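Local structure of luciferase (Lingulodinium polyedrum, 1VPR) at residues L143-G148 and D329-N334; G170-F175 and H200-M205. The protein catalyses the light-emitting oxidation of dinoflagellate luciferin by molecular oxygen, this chain being the third of its three homologous luciferase domains. All coordinates share one frame; numbering follows the deposited sequence.

Contact 1. Residues L143-G148 and D329-N334; sequences LPWPAG and DNAPTN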
loop_
_atom_site.group_PDB
_atom_site.type_symbol
_atom_site.label_atom_id
_atom_site.label_comp_id
_atom_site.label_asym_id
_atom_site.label_seq_id
_atom_site.Cartn_x
_atom_site.Cartn_y
_atom_site.Cartn_z
ATOM N N LEU A 143 -1.742 -17.317 -9.895
ATOM C CA LEU A 143 -0.568 -16.919 -9.137
ATOM C C LEU A 143 -0.445 -17.916 -7.988
ATOM O O LEU A 143 -1.450 -18.425 -7.486
ATOM C CB LEU A 143 -0.724 -15.482 -8.593
ATOM C CG LEU A 143 -0.622 -14.312 -9.600
ATOM C CD1 LEU A 143 -1.048 -12.993 -8.940
ATOM C CD2 LEU A 143 0.818 -14.196 -10.131
ATOM N N PRO A 144 0.794 -18.250 -7.588
ATOM C CA PRO A 144 0.979 -19.182 -6.481
ATOM C C PRO A 144 0.625 -18.486 -5.164
ATOM O O PRO A 144 0.963 -17.322 -4.986
ATOM C CB PRO A 144 2.486 -19.505 -6.539
ATOM C CG PRO A 144 2.822 -19.353 -7.984
ATOM C CD PRO A 144 2.049 -18.075 -8.336
ATOM N N TRP A 145 -0.078 -19.175 -4.266
ATOM C CA TRP A 145 -0.353 -18.606 -2.946
ATOM C C TRP A 145 0.951 -18.893 -2.188
ATOM O O TRP A 145 1.575 -19.937 -2.410
ATOM C CB TRP A 145 -1.504 -19.335 -2.251
ATOM C CG TRP A 145 -2.876 -18.997 -2.804
ATOM C CD1 TRP A 145 -3.549 -19.655 -3.794
ATOM C CD2 TRP A 145 -3.728 -17.922 -2.382
ATOM N NE1 TRP A 145 -4.771 -19.062 -4.011
ATOM C CE2 TRP A 145 -4.903 -17.992 -3.161
ATOM C CE3 TRP A 145 -3.609 -16.905 -1.423
ATOM C CZ2 TRP A 145 -5.963 -17.080 -3.014
ATOM C CZ3 TRP A 145 -4.664 -15.994 -1.268
ATOM C CH2 TRP A 145 -5.825 -16.087 -2.058
ATOM N N PRO A 146 1.406 -17.971 -1.316
ATOM C CA PRO A 146 2.655 -18.250 -0.595
ATOM C C PRO A 146 2.507 -19.219 0.563
ATOM O O PRO A 146 1.706 -18.995 1.470
ATOM C CB PRO A 146 3.106 -16.863 -0.136
ATOM C CG PRO A 146 1.795 -16.147 0.099
ATOM C CD PRO A 146 0.975 -16.569 -1.116
ATOM N N ALA A 147 3.278 -20.305 0.532
ATOM C CA ALA A 147 3.263 -21.309 1.599
ATOM C C ALA A 147 3.281 -20.640 2.972
ATOM O O ALA A 147 4.036 -19.687 3.180
ATOM C CB ALA A 147 4.507 -22.230 1.472
ATOM N N GLY A 148 2.469 -21.137 3.907
ATOM C CA GLY A 148 2.452 -20.556 5.248
ATOM C C GLY A 148 1.437 -19.441 5.453
ATOM O O GLY A 148 1.311 -18.908 6.556
ATOM N N ASP A 329 -10.453 -22.121 -9.102
ATOM C CA ASP A 329 -10.884 -22.176 -7.712
ATOM C C ASP A 329 -9.863 -22.941 -6.878
ATOM O O ASP A 329 -9.228 -23.878 -7.374
ATOM C CB ASP A 329 -12.224 -22.903 -7.600
ATOM C CG ASP A 329 -13.397 -22.103 -8.148
ATOM O OD1 ASP A 329 -14.481 -22.708 -8.290
ATOM O OD2 ASP A 329 -13.264 -20.894 -8.426
ATOM N N ASN A 330 -9.699 -22.538 -5.615
ATOM C CA ASN A 330 -8.796 -23.210 -4.687
ATOM C C ASN A 330 -7.415 -23.503 -5.263
ATOM O O ASN A 330 -6.882 -24.617 -5.115
ATOM C CB ASN A 330 -9.469 -24.495 -4.187
ATOM C CG ASN A 330 -10.861 -24.230 -3.626
ATOM O OD1 ASN A 330 -11.031 -23.385 -2.746
ATOM N ND2 ASN A 330 -11.862 -24.934 -4.138
ATOM N N ALA A 331 -6.831 -22.494 -5.909
ATOM C CA ALA A 331 -5.512 -22.629 -6.499
ATOM C C ALA A 331 -4.543 -22.946 -5.354
ATOM O O ALA A 331 -4.789 -22.584 -4.195
ATOM C CB ALA A 331 -5.127 -21.341 -7.228
ATOM N N PRO A 332 -3.416 -23.615 -5.665
ATOM C CA PRO A 332 -2.438 -23.989 -4.647
ATOM C C PRO A 332 -1.344 -23.012 -4.256
ATOM O O PRO A 332 -1.066 -22.038 -4.947
ATOM C CB PRO A 332 -1.837 -25.258 -5.230
ATOM C CG PRO A 332 -1.705 -24.877 -6.684
ATOM C CD PRO A 332 -3.067 -24.220 -6.969
ATOM N N THR A 333 -0.713 -23.330 -3.134
ATOM C CA THR A 333 0.424 -22.585 -2.620
ATOM C C THR A 333 1.562 -23.222 -3.402
ATOM O O THR A 333 1.339 -24.157 -4.166
ATOM C CB THR A 333 0.668 -22.867 -1.116
ATOM O OG1 THR A 333 0.999 -24.259 -0.936
ATOM C CG2 THR A 333 -0.574 -22.526 -0.286
ATOM N N ASN A 334 2.779 -22.738 -3.210
ATOM C CA ASN A 334 3.918 -23.305 -3.896
ATOM C C ASN A 334 4.328 -24.676 -3.316
ATOM O O ASN A 334 5.286 -25.291 -3.771
ATOM C CB ASN A 334 5.082 -22.320 -3.845
ATOM C CG ASN A 334 5.344 -21.798 -2.453
ATOM O OD1 ASN A 334 4.454 -21.252 -1.792
ATOM N ND2 ASN A 334 6.571 -21.955 -1.997
HETATM O O HOH W 1 -1.802 -21.261 -7.290
HETATM O O HOH W 2 -7.503 -20.216 -4.438
#
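Asn334 reaches Ala147 because its chi1 of 50° sets CG between the backbone N and the carbonyl carbon, swinging the amide back toward 143-148, while Trp145, with CG anti to its carbonyl carbon (chi1 -75°), runs its indole along Ala331 and Pro332. The amide oxygen OD1 of Asn334 accepts the backbone N-H of Ala147 at 2.8 Å, in the carbonyl plane, and Ala147 CB lies 3.4 Å from that same OD1. Because Asn334 ND2 is bonded to Pro114 O, both ends of the amide are held and its flip is fixed. Trp145 N meets Pro332 O at 3.1 Å in an almost straight bond (178°). Pro332 O also lies at the indole edge and takes a second hydrogen from a water 2.6 Å from it, which bridges to Leu143 O. Ala331 CB also meets that edge, 4.0 Å from Trp145 NE1. The indole N-H itself goes to another water, 3.0 Å from NE1, which Ala331 N also reaches weakly. Tyr339 stacks on the Trp145 ring, and Tyr237 meets that ring with the planes inclined. The return bond from Asn334 N to Trp145 O is weak and its geometry doubtful. The whole illustrates a single backbone bridge, Trp145 with Thr333, in which a proline-rich, polyproline II-like run is laid beside a second loop and against barrel strands 247-253 and 259-266 of a calycin-type domain.

Contact 2. Residues G170-F175 and H200-M205; sequences GGQAAF and HQTGGM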
loop_
_atom_site.group_PDB
_atom_site.type_symbol
_atom_site.label_atom_id
_atom_site.label_comp_id
_atom_site.label_asym_id
_atom_site.label_seq_id
_atom_site.Cartn_x
_atom_site.Cartn_y
_atom_site.Cartn_z
ATOM N N GLY A 170 10.019 4.983 8.664
ATOM C CA GLY A 170 10.009 4.258 7.409
ATOM C C GLY A 170 9.229 4.932 6.306
ATOM O O GLY A 170 8.923 4.293 5.297
ATOM N N GLY A 171 8.899 6.207 6.483
ATOM C CA GLY A 171 8.171 6.910 5.451
ATOM C C GLY A 171 9.027 7.134 4.219
ATOM O O GLY A 171 10.255 7.385 4.312
ATOM N N GLN A 172 8.397 7.067 3.051
ATOM C CA GLN A 172 9.141 7.261 1.814
ATOM C C GLN A 172 9.694 8.662 1.644
ATOM O O GLN A 172 10.754 8.828 1.047
ATOM C CB GLN A 172 8.288 6.924 0.592
ATOM C CG GLN A 172 9.074 7.008 -0.717
ATOM C CD GLN A 172 8.197 6.899 -1.938
ATOM O OE1 GLN A 172 7.120 7.506 -2.009
ATOM N NE2 GLN A 172 8.649 6.130 -2.919
ATOM N N ALA A 173 9.008 9.676 2.162
ATOM C CA ALA A 173 9.502 11.036 1.977
ATOM C C ALA A 173 10.916 11.211 2.548
ATOM O O ALA A 173 11.754 11.894 1.953
ATOM C CB ALA A 173 8.532 12.037 2.586
ATOM N N ALA A 174 11.194 10.568 3.675
ATOM C CA ALA A 174 12.513 10.639 4.288
ATOM C C ALA A 174 13.570 10.096 3.321
ATOM O O ALA A 174 14.665 10.671 3.217
ATOM C CB ALA A 174 12.527 9.847 5.603
ATOM N N PHE A 175 13.246 9.013 2.605
ATOM C CA PHE A 175 14.189 8.432 1.644
ATOM C C PHE A 175 14.365 9.331 0.427
ATOM O O PHE A 175 15.471 9.469 -0.092
ATOM C CB PHE A 175 13.731 7.041 1.204
ATOM C CG PHE A 175 13.913 6.003 2.253
ATOM C CD1 PHE A 175 15.139 5.359 2.400
ATOM C CD2 PHE A 175 12.892 5.730 3.160
ATOM C CE1 PHE A 175 15.349 4.463 3.442
ATOM C CE2 PHE A 175 13.081 4.841 4.203
ATOM C CZ PHE A 175 14.314 4.203 4.352
ATOM N N HIS A 200 4.894 -1.163 -0.582
ATOM C CA HIS A 200 5.006 -1.328 0.864
ATOM C C HIS A 200 6.378 -1.469 1.468
ATOM O O HIS A 200 6.492 -1.813 2.637
ATOM C CB HIS A 200 4.093 -2.465 1.331
ATOM C CG HIS A 200 2.652 -2.204 1.036
ATOM N ND1 HIS A 200 2.021 -1.039 1.418
ATOM C CD2 HIS A 200 1.723 -2.945 0.391
ATOM C CE1 HIS A 200 0.760 -1.077 1.022
ATOM N NE2 HIS A 200 0.553 -2.224 0.397
ATOM N N GLN A 201 7.417 -1.204 0.675
ATOM C CA GLN A 201 8.781 -1.230 1.177
ATOM C C GLN A 201 8.977 -0.001 2.060
ATOM O O GLN A 201 9.809 -0.016 2.974
ATOM C CB GLN A 201 9.773 -1.254 0.020
ATOM C CG GLN A 201 9.904 -2.659 -0.553
ATOM C CD GLN A 201 10.569 -2.711 -1.906
ATOM O OE1 GLN A 201 11.500 -3.476 -2.108
ATOM N NE2 GLN A 201 10.075 -1.931 -2.845
ATOM N N THR A 202 8.213 1.060 1.791
ATOM C CA THR A 202 8.255 2.259 2.632
ATOM C C THR A 202 6.809 2.691 2.808
ATOM O O THR A 202 5.928 2.191 2.123
ATOM C CB THR A 202 9.043 3.444 1.997
ATOM O OG1 THR A 202 8.492 3.766 0.713
ATOM C CG2 THR A 202 10.494 3.077 1.838
ATOM N N GLY A 203 6.547 3.627 3.716
ATOM C CA GLY A 203 5.167 4.030 3.876
ATOM C C GLY A 203 4.820 5.389 3.294
ATOM O O GLY A 203 5.699 6.186 2.915
ATOM N N GLY A 204 3.517 5.636 3.193
ATOM C CA GLY A 204 3.055 6.934 2.753
ATOM C C GLY A 204 3.152 7.685 4.072
ATOM O O GLY A 204 3.729 7.153 5.041
HETATM N N MSE A 205 2.593 8.883 4.173
HETATM C CA MSE A 205 2.711 9.579 5.446
HETATM C C MSE A 205 1.559 9.238 6.383
HETATM O O MSE A 205 1.598 9.565 7.575
HETATM C CB MSE A 205 2.827 11.101 5.235
HETATM C CG MSE A 205 4.204 11.575 4.653
HETATM SE SE MSE A 205 5.863 10.486 5.072
HETATM C CE MSE A 205 6.390 11.208 6.807
#
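The hydroxyl OG1 of Thr202, lying 3.2 Å from CB of Gln172, is gripped from beyond the contact by Thr197 O and Lys224 NZ, so a buried polar atom is well provided for. With chi1 at 56°, OG1 sits between the backbone N and the carbonyl carbon, which leaves the methyl CG2 anti to the carbonyl carbon, 3.8 Å from CD2 of Phe175. Thr202 thus wedges its two branches against different residues of 170-175, crossing the Gln172 and Phe175 side chains at a slant. With an alanine in place of Thr202, Lys224 NZ and Thr197 O would probably lose their hydroxyl partner, and a gap would open beside the Phe175 ring. Next to it the backbones meet in a parallel-type bridge of Gly171 and Gly203: Gly203 N gives its hydrogen to Gly170 O at 2.9 Å, and Gly203 O receives that of Gln172 N at 2.8 Å, in the carbonyl plane. A CB on Gly171 would come only 3.0 Å from SE of Met205, a selenomethionine, whose bent chain also brings SE to 4.0 Å from Ala173 CB. Gln172 runs extended from the bridge, its amide bonded to His65 NE2 and Thr197 OG1. The contact thus joins the exit of strand 163-169 and the start of helix 172-181 to the lead-in of the adjacent strand 206-212, with helix 57-65 packed on Ala173 and Met205.

Contact 1 and contact 2 show how one barrel domain can be tied at separate points. Their centres lie 29 Å apart on opposite sides of the chain's centre, and their nearest atoms stay about 13 Å from each other, so they do not touch. Along the chain contact 2 is nested within contact 1: the loop closed by 143-148 and 329-334 holds every strand of the large antiparallel sheet, whereas 170-175 and 200-205 enclose mostly helix between neighbouring strands 163-169 and 206-212. Contact 1 packs instead beside strands 247-253 and 259-266. Both belong to the catalytic domain, one joining the segments that flank its barrel, the other closing the helical excursion between two adjacent antiparallel strands.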